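Local atomic coordinates of secreted effector protein sseI (Salmonella enterica subsp. enterica serovar Typhimurium, PDB entry 4G29), a protein that is a secreted virulence factor whose catalytic domain belongs to the cysteine protease superfamily and probably acts as a cysteine-dependent hydrolase on a host target. Residues H80-G85 / D91-V96. Numbering follows the deposited sequence.
Sequences HFAVVG and DYVFDV
Asp95 OD1 is gripped by His80 NE2 at 2.7 Å and by a water. The imidazole N-H reaches the syn side of the carboxylate, 15° out of its plane. Ring and carboxylate planes are turned 42° apart. Both side chains have CG anti to the backbone N (chi1 -176° for Asp95), which sends them at each other from opposite directions. The water bridges to Phe81 O, 2.9 Å from it. Asp95 OD2 is held by Tyr124 and Trp120, so the carboxylate is fixed at both oxygens. Cys42, at the start of helix 42-55, touches His80. The three residues are consistent with the Cys-His-Asp triad of papain-like enzymes, with His80 and Asp95 on neighbouring antiparallel strands of a beta hairpin. Beside this pair, Ala82 CB packs on Val93 CG1 at 3.6 Å and also touches Asp95 CB. Val83 and Phe94 form a hydrogen-bonded pair, with Val83 N to Phe94 O at 3.0 Å. Gly85 and Tyr92 form the next, with Tyr92 N to Gly85 O at 2.8 Å. Between them Val84 and Val93 form a non-hydrogen-bonded pair, with side chains on the same face. Val84 CG1 lies 4.1 Å from Asp91 CB. Asp91 forms a salt bridge with Arg62.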
loop_
_atom_site.group_PDB
_atom_site.type_symbol
_atom_site.label_atom_id
_atom_site.label_comp_id
_atom_site.label_asym_id
_atom_site.label_seq_id
_atom_site.Cartn_x
_atom_site.Cartn_y
_atom_site.Cartn_z
ATOM N N HIS A 80 5.452 1.369 3.354
ATOM C CA HIS A 80 4.224 1.930 2.855
ATOM C C HIS A 80 3.054 1.132 3.467
ATOM O O HIS A 80 3.234 0.016 3.958
ATOM C CB HIS A 80 4.159 1.861 1.325
ATOM C CG HIS A 80 3.048 2.670 0.722
ATOM N ND1 HIS A 80 2.921 4.030 0.911
ATOM C CD2 HIS A 80 2.006 2.301 -0.066
ATOM C CE1 HIS A 80 1.851 4.455 0.267
ATOM N NE2 HIS A 80 1.266 3.420 -0.319
ATOM N N PHE A 81 1.901 1.756 3.465
ATOM C CA PHE A 81 0.678 1.187 4.063
ATOM C C PHE A 81 -0.547 1.448 3.218
ATOM O O PHE A 81 -0.757 2.558 2.708
ATOM C CB PHE A 81 0.454 1.694 5.490
ATOM C CG PHE A 81 1.604 1.378 6.408
ATOM C CD1 PHE A 81 1.675 0.165 7.036
ATOM C CD2 PHE A 81 2.593 2.301 6.622
ATOM C CE1 PHE A 81 2.724 -0.140 7.825
ATOM C CE2 PHE A 81 3.657 1.964 7.441
ATOM C CZ PHE A 81 3.712 0.767 8.007
ATOM N N ALA A 82 -1.395 0.440 3.107
ATOM C CA ALA A 82 -2.650 0.597 2.408
ATOM C C ALA A 82 -3.738 -0.114 3.242
ATOM O O ALA A 82 -3.410 -0.821 4.188
ATOM C CB ALA A 82 -2.581 -0.002 0.970
ATOM N N VAL A 83 -4.976 -0.002 2.821
ATOM C CA VAL A 83 -6.095 -0.670 3.536
ATOM C C VAL A 83 -6.869 -1.537 2.546
ATOM O O VAL A 83 -7.127 -1.113 1.418
ATOM C CB VAL A 83 -7.001 0.357 4.267
ATOM C CG1 VAL A 83 -8.017 -0.328 5.151
ATOM C CG2 VAL A 83 -6.168 1.370 5.117
ATOM N N VAL A 84 -7.192 -2.757 2.962
ATOM C CA VAL A 84 -7.843 -3.744 2.109
ATOM C C VAL A 84 -9.198 -4.094 2.719
ATOM O O VAL A 84 -9.349 -4.225 3.954
ATOM C CB VAL A 84 -7.029 -5.052 2.067
ATOM C CG1 VAL A 84 -7.527 -5.950 0.948
ATOM C CG2 VAL A 84 -5.555 -4.784 2.010
ATOM N N GLY A 85 -10.198 -4.266 1.867
ATOM C CA GLY A 85 -11.513 -4.680 2.354
ATOM C C GLY A 85 -12.298 -5.443 1.310
ATOM O O GLY A 85 -12.088 -5.290 0.098
ATOM N N ASP A 91 -11.849 -8.459 -2.885
ATOM C CA ASP A 91 -11.010 -7.502 -2.141
ATOM C C ASP A 91 -10.691 -6.268 -2.979
ATOM O O ASP A 91 -10.390 -6.368 -4.164
ATOM C CB ASP A 91 -9.720 -8.175 -1.713
ATOM C CG ASP A 91 -9.881 -9.053 -0.444
ATOM O OD1 ASP A 91 -10.954 -9.019 0.193
ATOM O OD2 ASP A 91 -8.903 -9.781 -0.077
ATOM N N TYR A 92 -10.766 -5.099 -2.331
ATOM C CA TYR A 92 -10.299 -3.824 -2.878
ATOM C C TYR A 92 -9.246 -3.189 -1.947
ATOM O O TYR A 92 -9.301 -3.345 -0.732
ATOM C CB TYR A 92 -11.523 -2.899 -3.056
ATOM C CG TYR A 92 -12.477 -3.482 -4.059
ATOM C CD1 TYR A 92 -12.318 -3.252 -5.425
ATOM C CD2 TYR A 92 -13.456 -4.371 -3.654
ATOM C CE1 TYR A 92 -13.194 -3.806 -6.338
ATOM C CE2 TYR A 92 -14.301 -4.937 -4.545
ATOM C CZ TYR A 92 -14.163 -4.655 -5.897
ATOM O OH TYR A 92 -15.019 -5.218 -6.835
ATOM N N VAL A 93 -8.302 -2.503 -2.554
ATOM C CA VAL A 93 -7.238 -1.827 -1.848
ATOM C C VAL A 93 -7.436 -0.336 -2.069
ATOM O O VAL A 93 -7.481 0.126 -3.198
ATOM C CB VAL A 93 -5.865 -2.250 -2.322
ATOM C CG1 VAL A 93 -4.780 -1.605 -1.455
ATOM C CG2 VAL A 93 -5.730 -3.797 -2.260
ATOM N N PHE A 94 -7.601 0.384 -0.967
ATOM C CA PHE A 94 -7.536 1.840 -0.935
ATOM C C PHE A 94 -6.100 2.216 -0.571
ATOM O O PHE A 94 -5.596 1.921 0.547
ATOM C CB PHE A 94 -8.528 2.387 0.085
ATOM C CG PHE A 94 -9.966 2.432 -0.372
ATOM C CD1 PHE A 94 -10.679 1.276 -0.666
ATOM C CD2 PHE A 94 -10.661 3.650 -0.334
ATOM C CE1 PHE A 94 -12.052 1.335 -1.038
ATOM C CE2 PHE A 94 -11.969 3.719 -0.649
ATOM C CZ PHE A 94 -12.688 2.561 -1.042
ATOM N N ASP A 95 -5.427 2.864 -1.509
ATOM C CA ASP A 95 -4.048 3.271 -1.325
ATOM C C ASP A 95 -3.921 4.701 -1.814
ATOM O O ASP A 95 -3.337 4.975 -2.869
ATOM C CB ASP A 95 -3.136 2.300 -2.098
ATOM C CG ASP A 95 -1.639 2.557 -1.900
ATOM O OD1 ASP A 95 -1.269 3.479 -1.164
ATOM O OD2 ASP A 95 -0.845 1.791 -2.520
ATOM N N VAL A 96 -4.516 5.594 -1.037
ATOM C CA VAL A 96 -4.669 6.986 -1.413
ATOM C C VAL A 96 -3.392 7.847 -1.249
ATOM O O VAL A 96 -3.418 9.017 -1.582
ATOM C CB VAL A 96 -5.899 7.661 -0.760
ATOM C CG1 VAL A 96 -7.210 6.839 -0.997
ATOM C CG2 VAL A 96 -5.723 7.865 0.736
HETATM O O HOH W 1 -1.947 4.764 1.156
#